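Protein tudor (Drosophila melanogaster, PDB 4Q5W) probably acts in piRNA metabolism with the Piwi proteins Aubergine and AGO3, and is needed for primordial germ cells and abdominal segmentation. Local coordinates at residues S38-K43 / E95-F100; E62-R67 / V79-Y84; S22-L27 / V106-S111. All blocks are in the same frame, centred on the assembly; numbering follows the deposited sequence. Where two conformers were deposited one is given.

Contact 1: S38-K43 / E95-F100; sequences SKLQPK and ELPQEF
Lys43 and Glu95 form a salt bridge where two surface loops of the domain meet. The chain of Glu95 can be followed outward. Its CG lies anti to the carbonyl carbon (chi1 -50°), and CB and CG both lie near Gln41 O, with Glu95 CG at 3.5 Å. A bend at chi2 (-71°) swings the carboxylate across Lys43, the two side chains crossing at about a right angle. There Glu95 CD rests near the CG methylene of Lys43, 3.8 Å away. Glu95 OE1 accepts from Lys43 NZ at 3.1 Å, on its syn side but well out of the carboxylate plane. OE2 has only a weak bond to NZ but is well supplied by solvent: one water links it to the carbonyl oxygen of Pro42, and another, held weakly by NZ, donates to it as well. The Lys43 chain bends at chi3 and chi4, which brings NZ to this point.

The 38-43 loop follows helix 25-37 and the 95-100 loop follows strand 87-90, so the contact ties together two connections of the ninth extended Tudor domain of the protein, beside its four-stranded antiparallel sheet. The backbones meet directly at one bond, from Glu95 N to Gln41 O (2.9 Å, 166° at the hydrogen). A water extends this pairing: it accepts from Gln41 N and donates to Glu95 O, at 2.7 Å from each.

Further along, the contact turns apolar. Leu40 crosses Pro97 at about a right angle, with the Leu40 CD2 methyl 3.9 Å from Pro97 CG. Both side chains also touch Val54 of strand 52-56. Leu40 reaches on to Leu35 of helix 25-37 and to Phe63 of strand 63-71.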
loop_
_atom_site.group_PDB
_atom_site.type_symbol
_atom_site.label_atom_id
_atom_site.label_comp_id
_atom_site.label_asym_id
_atom_site.label_seq_id
_atom_site.Cartn_x
_atom_site.Cartn_y
_atom_site.Cartn_z
ATOM N N SER A 38 20.369 12.566 -3.670
ATOM C CA SER A 38 20.710 13.872 -4.224
ATOM C C SER A 38 19.740 14.934 -3.719
ATOM O O SER A 38 18.642 14.612 -3.269
ATOM C CB SER A 38 20.673 13.820 -5.753
ATOM O OG SER A 38 21.551 12.822 -6.246
ATOM N N LYS A 39 20.148 16.197 -3.794
ATOM C CA LYS A 39 19.299 17.297 -3.351
ATOM C C LYS A 39 18.091 17.467 -4.265
ATOM O O LYS A 39 18.229 17.569 -5.483
ATOM C CB LYS A 39 20.102 18.598 -3.297
ATOM C CG LYS A 39 20.892 18.874 -4.567
ATOM C CD LYS A 39 21.764 20.115 -4.443
ATOM C CE LYS A 39 22.596 20.302 -5.698
ATOM N NZ LYS A 39 23.287 19.033 -6.073
ATOM N N LEU A 40 16.902 17.496 -3.673
ATOM C CA LEU A 40 15.674 17.669 -4.444
ATOM C C LEU A 40 15.275 19.136 -4.441
ATOM O O LEU A 40 15.680 19.881 -3.558
ATOM C CB LEU A 40 14.552 16.834 -3.832
ATOM C CG LEU A 40 14.727 15.323 -3.966
ATOM C CD1 LEU A 40 13.894 14.617 -2.928
ATOM C CD2 LEU A 40 14.336 14.868 -5.363
ATOM N N GLN A 41 14.485 19.556 -5.425
ATOM C CA GLN A 41 14.145 20.975 -5.543
ATOM C C GLN A 41 12.754 21.274 -4.998
ATOM O O GLN A 41 11.765 20.766 -5.514
ATOM C CB GLN A 41 14.228 21.436 -7.003
ATOM C CG GLN A 41 15.547 21.128 -7.703
ATOM C CD GLN A 41 16.709 21.967 -7.201
ATOM O OE1 GLN A 41 17.871 21.573 -7.328
ATOM N NE2 GLN A 41 16.403 23.135 -6.639
ATOM N N PRO A 42 12.672 22.118 -3.956
ATOM C CA PRO A 42 11.342 22.480 -3.456
ATOM C C PRO A 42 10.516 23.183 -4.526
ATOM O O PRO A 42 11.062 23.917 -5.351
ATOM C CB PRO A 42 11.648 23.445 -2.302
ATOM C CG PRO A 42 13.050 23.105 -1.873
ATOM C CD PRO A 42 13.754 22.707 -3.147
ATOM N N LYS A 43 9.211 22.945 -4.519
ATOM C CA LYS A 43 8.309 23.661 -5.407
ATOM C C LYS A 43 8.299 25.145 -5.050
ATOM O O LYS A 43 8.642 25.510 -3.926
ATOM C CB LYS A 43 6.895 23.081 -5.319
ATOM C CG LYS A 43 6.779 21.697 -5.938
ATOM C CD LYS A 43 5.322 21.330 -6.208
ATOM C CE LYS A 43 4.738 22.173 -7.337
ATOM N NZ LYS A 43 5.426 21.884 -8.630
ATOM N N GLU A 95 9.856 18.916 -6.565
ATOM C CA GLU A 95 9.646 18.535 -7.958
ATOM C C GLU A 95 10.050 17.081 -8.167
ATOM O O GLU A 95 11.018 16.611 -7.585
ATOM C CB GLU A 95 10.471 19.420 -8.899
ATOM C CG GLU A 95 10.342 20.914 -8.669
ATOM C CD GLU A 95 8.989 21.482 -9.077
ATOM O OE1 GLU A 95 8.140 20.730 -9.594
ATOM O OE2 GLU A 95 8.776 22.698 -8.879
ATOM N N LEU A 96 9.307 16.377 -9.007
ATOM C CA LEU A 96 9.695 15.029 -9.413
ATOM C C LEU A 96 10.776 15.109 -10.486
ATOM O O LEU A 96 10.553 15.693 -11.550
ATOM C CB LEU A 96 8.486 14.279 -9.958
ATOM C CG LEU A 96 8.773 12.848 -10.429
ATOM C CD1 LEU A 96 9.047 11.964 -9.223
ATOM C CD2 LEU A 96 7.611 12.330 -11.249
ATOM N N PRO A 97 11.956 14.532 -10.213
ATOM C CA PRO A 97 13.018 14.548 -11.223
ATOM C C PRO A 97 12.538 13.922 -12.529
ATOM O O PRO A 97 11.775 12.946 -12.503
ATOM C CB PRO A 97 14.118 13.697 -10.584
ATOM C CG PRO A 97 13.924 13.897 -9.109
ATOM C CD PRO A 97 12.414 13.953 -8.934
ATOM N N GLN A 98 12.973 14.495 -13.649
ATOM C CA GLN A 98 12.497 14.107 -14.977
ATOM C C GLN A 98 12.615 12.615 -15.293
ATOM O O GLN A 98 11.782 12.057 -16.024
ATOM C CB GLN A 98 13.241 14.917 -16.048
ATOM C CG GLN A 98 12.726 14.712 -17.467
ATOM C CD GLN A 98 11.289 15.171 -17.649
ATOM O OE1 GLN A 98 10.747 15.916 -16.828
ATOM N NE2 GLN A 98 10.667 14.739 -18.743
ATOM N N GLU A 99 13.649 11.978 -14.754
ATOM C CA GLU A 99 13.924 10.567 -15.058
ATOM C C GLU A 99 12.829 9.608 -14.584
ATOM O O GLU A 99 12.787 8.449 -15.011
ATOM C CB GLU A 99 15.284 10.143 -14.490
ATOM C CG GLU A 99 15.405 10.278 -12.975
ATOM C CD GLU A 99 16.750 9.815 -12.449
ATOM O OE1 GLU A 99 17.481 9.129 -13.193
ATOM O OE2 GLU A 99 17.083 10.138 -11.289
ATOM N N PHE A 100 11.941 10.094 -13.717
ATOM C CA PHE A 100 10.879 9.262 -13.154
ATOM C C PHE A 100 9.521 9.461 -13.812
ATOM O O PHE A 100 8.598 8.688 -13.554
ATOM C CB PHE A 100 10.697 9.557 -11.661
ATOM C CG PHE A 100 11.915 9.289 -10.832
ATOM C CD1 PHE A 100 12.294 7.987 -10.535
ATOM C CD2 PHE A 100 12.664 10.335 -10.325
ATOM C CE1 PHE A 100 13.412 7.737 -9.766
ATOM C CE2 PHE A 100 13.786 10.092 -9.553
ATOM C CZ PHE A 100 14.156 8.789 -9.271
HETATM O O HOH W 1 13.374 17.743 -7.140
HETATM O O HOH W 2 10.742 24.172 -8.166
HETATM O O HOH W 3 7.197 24.671 -8.437
#

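Contact 2: E62-R67 / V79-Y84; sequences EFYRSR and VILIDY
Arg65 and Asp83 meet in a two-pronged salt bridge at the end of a beta hairpin. The guanidinium grips the carboxylate side-on, the two flat groups nearly coplanar. Arg65 NE donates to Asp83 OD2 at 3.0 Å, almost straight at 173°. Arg65 NH1 donates to Asp83 OD1 at 2.7 Å. A bend at chi3 turns the guanidinium to the aspartate. CD1 of Ile82 lies over the centre of one guanidinium face. NH1 also donates to the carbonyl of Lys104 and NH2 to that of Ile103. OD1 accepts from the backbone N of Val106, and OD2 receives a water that is itself held by Arg65 N.

The hairpin, strands 63-71 and 77-81, belongs to the four-stranded antiparallel sheet of the Tudor domain. Arg67 and Ile80 form a hydrogen-bonded pair, each N to the other's O at 3.0 Å. Beyond it the 79-84 backbone turns, and Ile82 N reaches Arg65 O by a more bent bond (138°). The same oxygen takes a second water, which accepts from Asp83 N.

Tyr64 packs on Tyr84 and Leu81. Its edge points at the face of Tyr84 in an offset edge-to-face pair, planes at 75° and ring centroids 5.3 Å apart. Leu81 CD1 sits over a face of the Tyr64 ring, a CH-pi contact. The Tyr64 hydroxyl is bonded to Asp60. Aromatic side chains in this region of Tudor domains form the methylarginine cage, which these two tyrosines probably help to line. At the Arg67-Ile80 pair, Ile80 CG2 lies over a face of the Arg67 guanidinium, 3.7 Å from Arg67 NH1.

Two charges are thus buried together. Each is also bonded to backbone, so the pair probably stays ionised and fixes the turn after strand 77-81 against the loop leading to strand 108-112.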
loop_
_atom_site.group_PDB
_atom_site.type_symbol
_atom_site.label_atom_id
_atom_site.label_comp_id
_atom_site.label_asym_id
_atom_site.label_seq_id
_atom_site.Cartn_x
_atom_site.Cartn_y
_atom_site.Cartn_z
ATOM N N GLU A 62 12.582 9.719 4.858
ATOM C CA GLU A 62 13.038 9.472 3.496
ATOM C C GLU A 62 12.088 10.049 2.451
ATOM O O GLU A 62 10.958 10.434 2.764
ATOM C CB GLU A 62 13.229 7.971 3.263
ATOM C CG GLU A 62 14.395 7.378 4.047
ATOM C CD GLU A 62 14.578 5.899 3.782
ATOM O OE1 GLU A 62 13.707 5.306 3.107
ATOM O OE2 GLU A 62 15.592 5.333 4.249
ATOM N N PHE A 63 12.541 10.077 1.199
ATOM C CA PHE A 63 11.785 10.727 0.128
ATOM C C PHE A 63 11.053 9.748 -0.789
ATOM O O PHE A 63 11.565 8.673 -1.094
ATOM C CB PHE A 63 12.704 11.657 -0.674
ATOM C CG PHE A 63 13.217 12.837 0.122
ATOM C CD1 PHE A 63 14.399 12.747 0.842
ATOM C CD2 PHE A 63 12.517 14.031 0.152
ATOM C CE1 PHE A 63 14.872 13.821 1.579
ATOM C CE2 PHE A 63 12.989 15.119 0.880
ATOM C CZ PHE A 63 14.166 15.013 1.596
ATOM N N TYR A 64 9.855 10.137 -1.224
ATOM C CA TYR A 64 8.960 9.260 -1.966
ATOM C C TYR A 64 8.273 9.971 -3.131
ATOM O O TYR A 64 7.910 11.150 -3.030
ATOM C CB TYR A 64 7.866 8.765 -1.031
ATOM C CG TYR A 64 8.353 7.833 0.044
ATOM C CD1 TYR A 64 8.900 8.316 1.220
ATOM C CD2 TYR A 64 8.241 6.462 -0.114
ATOM C CE1 TYR A 64 9.349 7.448 2.216
ATOM C CE2 TYR A 64 8.674 5.590 0.875
ATOM C CZ TYR A 64 9.219 6.086 2.033
ATOM O OH TYR A 64 9.647 5.211 3.011
ATOM N N ARG A 65 8.062 9.248 -4.225
ATOM C CA ARG A 65 7.215 9.758 -5.283
ATOM C C ARG A 65 5.795 9.880 -4.760
ATOM O O ARG A 65 5.299 8.980 -4.080
ATOM C CB ARG A 65 7.228 8.835 -6.494
ATOM C CG ARG A 65 8.588 8.733 -7.163
ATOM C CD ARG A 65 8.426 8.299 -8.600
ATOM N NE ARG A 65 7.905 6.937 -8.698
ATOM C CZ ARG A 65 7.513 6.383 -9.839
ATOM N NH1 ARG A 65 7.048 5.135 -9.849
ATOM N NH2 ARG A 65 7.591 7.079 -10.966
ATOM N N SER A 66 5.136 10.983 -5.094
ATOM C CA SER A 66 3.819 11.264 -4.539
ATOM C C SER A 66 2.854 11.853 -5.550
ATOM O O SER A 66 3.264 12.416 -6.562
ATOM C CB SER A 66 3.950 12.231 -3.362
ATOM O OG SER A 66 4.697 13.377 -3.750
ATOM N N ARG A 67 1.563 11.744 -5.245
ATOM C CA ARG A 67 0.519 12.388 -6.028
ATOM C C ARG A 67 -0.413 13.110 -5.066
ATOM O O ARG A 67 -0.778 12.574 -4.019
ATOM C CB ARG A 67 -0.272 11.378 -6.873
ATOM C CG ARG A 67 -1.420 11.998 -7.658
ATOM C CD ARG A 67 -1.984 11.053 -8.724
ATOM N NE ARG A 67 -2.162 9.694 -8.217
ATOM C CZ ARG A 67 -3.234 9.280 -7.550
ATOM N NH1 ARG A 67 -3.314 8.021 -7.133
ATOM N NH2 ARG A 67 -4.233 10.120 -7.303
ATOM N N VAL A 79 -1.342 13.531 0.438
ATOM C CA VAL A 79 -0.750 12.904 -0.733
ATOM C C VAL A 79 -0.768 11.388 -0.602
ATOM O O VAL A 79 -0.881 10.862 0.502
ATOM C CB VAL A 79 0.712 13.344 -0.921
ATOM C CG1 VAL A 79 0.809 14.865 -0.981
ATOM C CG2 VAL A 79 1.583 12.796 0.205
ATOM N N ILE A 80 -0.669 10.704 -1.738
ATOM C CA ILE A 80 -0.418 9.265 -1.756
ATOM C C ILE A 80 1.041 9.019 -2.140
ATOM O O ILE A 80 1.571 9.661 -3.052
ATOM C CB ILE A 80 -1.383 8.497 -2.710
ATOM C CG1 ILE A 80 -1.014 7.007 -2.766
ATOM C CG2 ILE A 80 -1.375 9.083 -4.108
ATOM C CD1 ILE A 80 -2.016 6.149 -3.564
ATOM N N LEU A 81 1.703 8.114 -1.424
ATOM C CA LEU A 81 3.040 7.681 -1.819
ATOM C C LEU A 81 2.837 6.595 -2.859
ATOM O O LEU A 81 2.611 5.421 -2.517
ATOM C CB LEU A 81 3.830 7.155 -0.621
ATOM C CG LEU A 81 3.837 8.063 0.625
ATOM C CD1 LEU A 81 4.750 7.497 1.704
ATOM C CD2 LEU A 81 4.240 9.495 0.272
ATOM N N ILE A 82 2.895 6.998 -4.125
ATOM C CA ILE A 82 2.397 6.178 -5.227
ATOM C C ILE A 82 3.043 4.807 -5.364
ATOM O O ILE A 82 2.408 3.868 -5.850
ATOM C CB ILE A 82 2.474 6.907 -6.578
ATOM C CG1 ILE A 82 3.927 7.250 -6.933
ATOM C CG2 ILE A 82 1.597 8.149 -6.547
ATOM C CD1 ILE A 82 4.108 7.638 -8.391
ATOM N N ASP A 83 4.293 4.683 -4.939
ATOM C CA ASP A 83 4.981 3.413 -5.074
ATOM C C ASP A 83 4.557 2.427 -4.001
ATOM O O ASP A 83 4.834 1.238 -4.124
ATOM C CB ASP A 83 6.501 3.610 -5.096
ATOM C CG ASP A 83 6.967 4.300 -6.369
ATOM O OD1 ASP A 83 6.400 3.990 -7.443
ATOM O OD2 ASP A 83 7.881 5.150 -6.295
ATOM N N TYR A 84 3.853 2.915 -2.980
ATOM C CA TYR A 84 3.515 2.090 -1.812
ATOM C C TYR A 84 2.020 2.009 -1.530
ATOM O O TYR A 84 1.499 0.941 -1.158
ATOM C CB TYR A 84 4.257 2.587 -0.566
ATOM C CG TYR A 84 5.754 2.463 -0.695
ATOM C CD1 TYR A 84 6.501 3.426 -1.374
ATOM C CD2 TYR A 84 6.423 1.367 -0.179
ATOM C CE1 TYR A 84 7.870 3.301 -1.504
ATOM C CE2 TYR A 84 7.784 1.242 -0.310
ATOM C CZ TYR A 84 8.503 2.219 -0.975
ATOM O OH TYR A 84 9.868 2.090 -1.101
HETATM O O HOH W 4 8.592 6.431 -3.968
HETATM O O HOH W 5 6.156 6.425 -3.340
#

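Contact 3: S22-L27 / V106-S111; sequences SEKDSL and VAEICS. With EPE (4-(2-hydroxyethyl)-1-piperazine ethanesulfonic acid), chain C.
Val106 receives the side chain of Lys24 where the start of helix 25-37 faces the segment leading into strand 108-112. Both elements belong to the extended Tudor domain: the strand lies in the five-stranded sheet of the staphylococcal-nuclease-like (OB-type) part, as in other extended Tudor domains, and the helix runs from that sheet toward the four-stranded Tudor sheet. The CG1 methyl of Val106 touches CB and CD of Lys24, 4.0 Å from CD, as the two side chains slide past each other in opposite directions. Its CG2 meets CD2 of Leu27 more loosely, and the same side chain packs on Met28 and Ile31 of the helix.

The carbonyl oxygen of Val106 accepts from Lys24 NZ at 3.2 Å. The ammonium stands to one side of the C=O direction (118°). Lys24 arrives there with its chain extended beyond CG, and its NZ also has a weak bond to Pro105 O. An alanine in place of Lys24 removes the ammonium, and Glu23 and Glu108 would probably be left to repel each other without its positive charge nearby.

Ala107 follows, its N bonded to the backbone of Asp83. Next comes Glu108, whose extended chain crosses Lys24 at about a right angle. Its OE1 is 3.8 Å from Lys24 NZ, a long salt bridge. It also lies near the carboxylate of Glu23, so the lysine probably eases the repulsion between the two acids.

A buffer molecule, probably from the crystallisation liquor, spans both segments. Its sulfonate oxygen O1S accepts from Glu23 N at 2.9 Å. At its other end, O8 and N4 both donate to Glu108 OE2, at 2.9 and 3.1 Å.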
loop_
_atom_site.group_PDB
_atom_site.type_symbol
_atom_site.label_atom_id
_atom_site.label_comp_id
_atom_site.label_asym_id
_atom_site.label_seq_id
_atom_site.Cartn_x
_atom_site.Cartn_y
_atom_site.Cartn_z
ATOM N N SER A 22 7.687 -9.118 -6.961
ATOM C CA SER A 22 9.142 -9.269 -6.812
ATOM C C SER A 22 9.946 -8.840 -8.031
ATOM O O SER A 22 11.097 -8.428 -7.892
ATOM C CB SER A 22 9.523 -10.700 -6.381
ATOM O OG SER A 22 9.321 -11.649 -7.419
ATOM N N GLU A 23 9.340 -8.925 -9.217
ATOM C CA GLU A 23 10.000 -8.493 -10.455
ATOM C C GLU A 23 10.488 -7.045 -10.369
ATOM O O GLU A 23 11.435 -6.667 -11.061
ATOM C CB GLU A 23 9.060 -8.631 -11.661
ATOM C CG GLU A 23 7.906 -7.630 -11.627
ATOM C CD GLU A 23 7.083 -7.560 -12.911
ATOM O OE1 GLU A 23 7.324 -8.364 -13.843
ATOM O OE2 GLU A 23 6.180 -6.687 -12.973
ATOM N N LYS A 24 9.842 -6.246 -9.521
ATOM C CA LYS A 24 10.154 -4.817 -9.407
ATOM C C LYS A 24 10.992 -4.425 -8.185
ATOM O O LYS A 24 11.166 -3.231 -7.908
ATOM C CB LYS A 24 8.858 -4.003 -9.387
ATOM C CG LYS A 24 8.166 -3.888 -10.736
ATOM C CD LYS A 24 6.963 -2.969 -10.609
ATOM C CE LYS A 24 6.256 -2.740 -11.932
ATOM N NZ LYS A 24 5.007 -1.941 -11.685
ATOM N N ASP A 25 11.508 -5.401 -7.443
ATOM C CA ASP A 25 12.270 -5.067 -6.234
ATOM C C ASP A 25 13.494 -4.185 -6.507
ATOM O O ASP A 25 13.756 -3.233 -5.766
ATOM C CB ASP A 25 12.718 -6.326 -5.494
ATOM C CG ASP A 25 11.574 -7.050 -4.837
ATOM O OD1 ASP A 25 10.491 -6.445 -4.669
ATOM O OD2 ASP A 25 11.772 -8.228 -4.472
ATOM N N SER A 26 14.240 -4.498 -7.560
ATOM C CA SER A 26 15.435 -3.729 -7.892
ATOM C C SER A 26 15.056 -2.348 -8.383
ATOM O O SER A 26 15.756 -1.382 -8.101
ATOM C CB SER A 26 16.295 -4.426 -8.951
ATOM O OG SER A 26 16.909 -5.588 -8.425
ATOM N N LEU A 27 13.954 -2.264 -9.129
ATOM C CA LEU A 27 13.457 -0.971 -9.591
ATOM C C LEU A 27 13.060 -0.085 -8.414
ATOM O O LEU A 27 13.351 1.107 -8.411
ATOM C CB LEU A 27 12.265 -1.140 -10.539
ATOM C CG LEU A 27 11.529 0.153 -10.916
ATOM C CD1 LEU A 27 12.459 1.120 -11.646
ATOM C CD2 LEU A 27 10.283 -0.137 -11.745
ATOM N N VAL A 106 5.126 1.541 -8.668
ATOM C CA VAL A 106 5.645 0.196 -8.449
ATOM C C VAL A 106 4.534 -0.722 -7.938
ATOM O O VAL A 106 4.247 -1.761 -8.548
ATOM C CB VAL A 106 6.818 0.239 -7.477
ATOM C CG1 VAL A 106 7.237 -1.169 -7.058
ATOM C CG2 VAL A 106 7.986 0.979 -8.121
ATOM N N ALA A 107 3.884 -0.313 -6.851
ATOM C CA ALA A 107 2.769 -1.081 -6.282
ATOM C C ALA A 107 1.591 -1.235 -7.239
ATOM O O ALA A 107 1.209 -0.290 -7.940
ATOM C CB ALA A 107 2.287 -0.446 -4.983
ATOM N N GLU A 108 1.013 -2.435 -7.257
ATOM C CA GLU A 108 -0.202 -2.693 -8.013
ATOM C C GLU A 108 -1.307 -2.999 -7.015
ATOM O O GLU A 108 -1.039 -3.492 -5.924
ATOM C CB GLU A 108 -0.006 -3.870 -8.965
ATOM C CG GLU A 108 1.077 -3.625 -9.991
ATOM C CD GLU A 108 1.443 -4.866 -10.782
ATOM O OE1 GLU A 108 2.543 -4.876 -11.369
ATOM O OE2 GLU A 108 0.640 -5.829 -10.820
ATOM N N ILE A 109 -2.547 -2.700 -7.381
ATOM C CA ILE A 109 -3.668 -2.957 -6.491
ATOM C C ILE A 109 -4.366 -4.276 -6.821
ATOM O O ILE A 109 -4.670 -4.565 -7.982
ATOM C CB ILE A 109 -4.709 -1.836 -6.572
ATOM C CG1 ILE A 109 -4.070 -0.487 -6.244
ATOM C CG2 ILE A 109 -5.876 -2.122 -5.637
ATOM C CD1 ILE A 109 -5.001 0.695 -6.472
ATOM N N CYS A 110 -4.602 -5.083 -5.792
ATOM C CA CYS A 110 -5.353 -6.324 -5.948
ATOM C C CYS A 110 -6.411 -6.433 -4.866
ATOM O O CYS A 110 -6.416 -5.654 -3.915
ATOM C CB CYS A 110 -4.420 -7.524 -5.862
ATOM S SG CYS A 110 -3.170 -7.526 -7.149
ATOM N N SER A 111 -7.291 -7.416 -5.009
ATOM C CA SER A 111 -8.375 -7.624 -4.062
ATOM C C SER A 111 -8.410 -9.073 -3.604
ATOM O O SER A 111 -8.234 -9.975 -4.410
ATOM C CB SER A 111 -9.706 -7.285 -4.734
ATOM O OG SER A 111 -10.810 -7.661 -3.917
HETATM N N1 EPE C . 2.720 -9.884 -12.118
HETATM C C2 EPE C . 3.144 -8.651 -12.800
HETATM C C3 EPE C . 1.970 -8.101 -13.616
HETATM N N4 EPE C . 0.694 -8.158 -12.916
HETATM C C5 EPE C . 0.445 -9.286 -12.045
HETATM C C6 EPE C . 1.658 -9.548 -11.174
HETATM C C7 EPE C . -0.445 -7.402 -13.420
HETATM C C8 EPE C . -1.764 -7.738 -12.717
HETATM O O8 EPE C . -1.794 -7.198 -11.408
HETATM C C9 EPE C . 3.787 -10.632 -11.432
HETATM C C10 EPE C . 5.134 -10.373 -12.079
HETATM S S EPE C . 6.455 -11.254 -11.218
HETATM O O1S EPE C . 6.956 -10.353 -10.165
HETATM O O2S EPE C . 5.982 -12.503 -10.644
HETATM O O3S EPE C . 7.524 -11.566 -12.157
#

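All three contacts belong to the extended Tudor domain. Their first segments follow in the order contact 3, contact 1, contact 2, and their second segments return in reverse, so contact 3 encloses contact 1, which encloses contact 2. Contact 2, in the four-stranded sheet, lies between the others: its centre is about 13 Å from that of contact 1 and about 14 Å from that of contact 3. It touches both. Contacts 1 and 3 have centres about 22 Å apart and do not meet; they sit near opposite ends of helix 25-37. This helix and the 95-111 chain run between the four-stranded sheet and the five-stranded one, consistent with one extended Tudor unit.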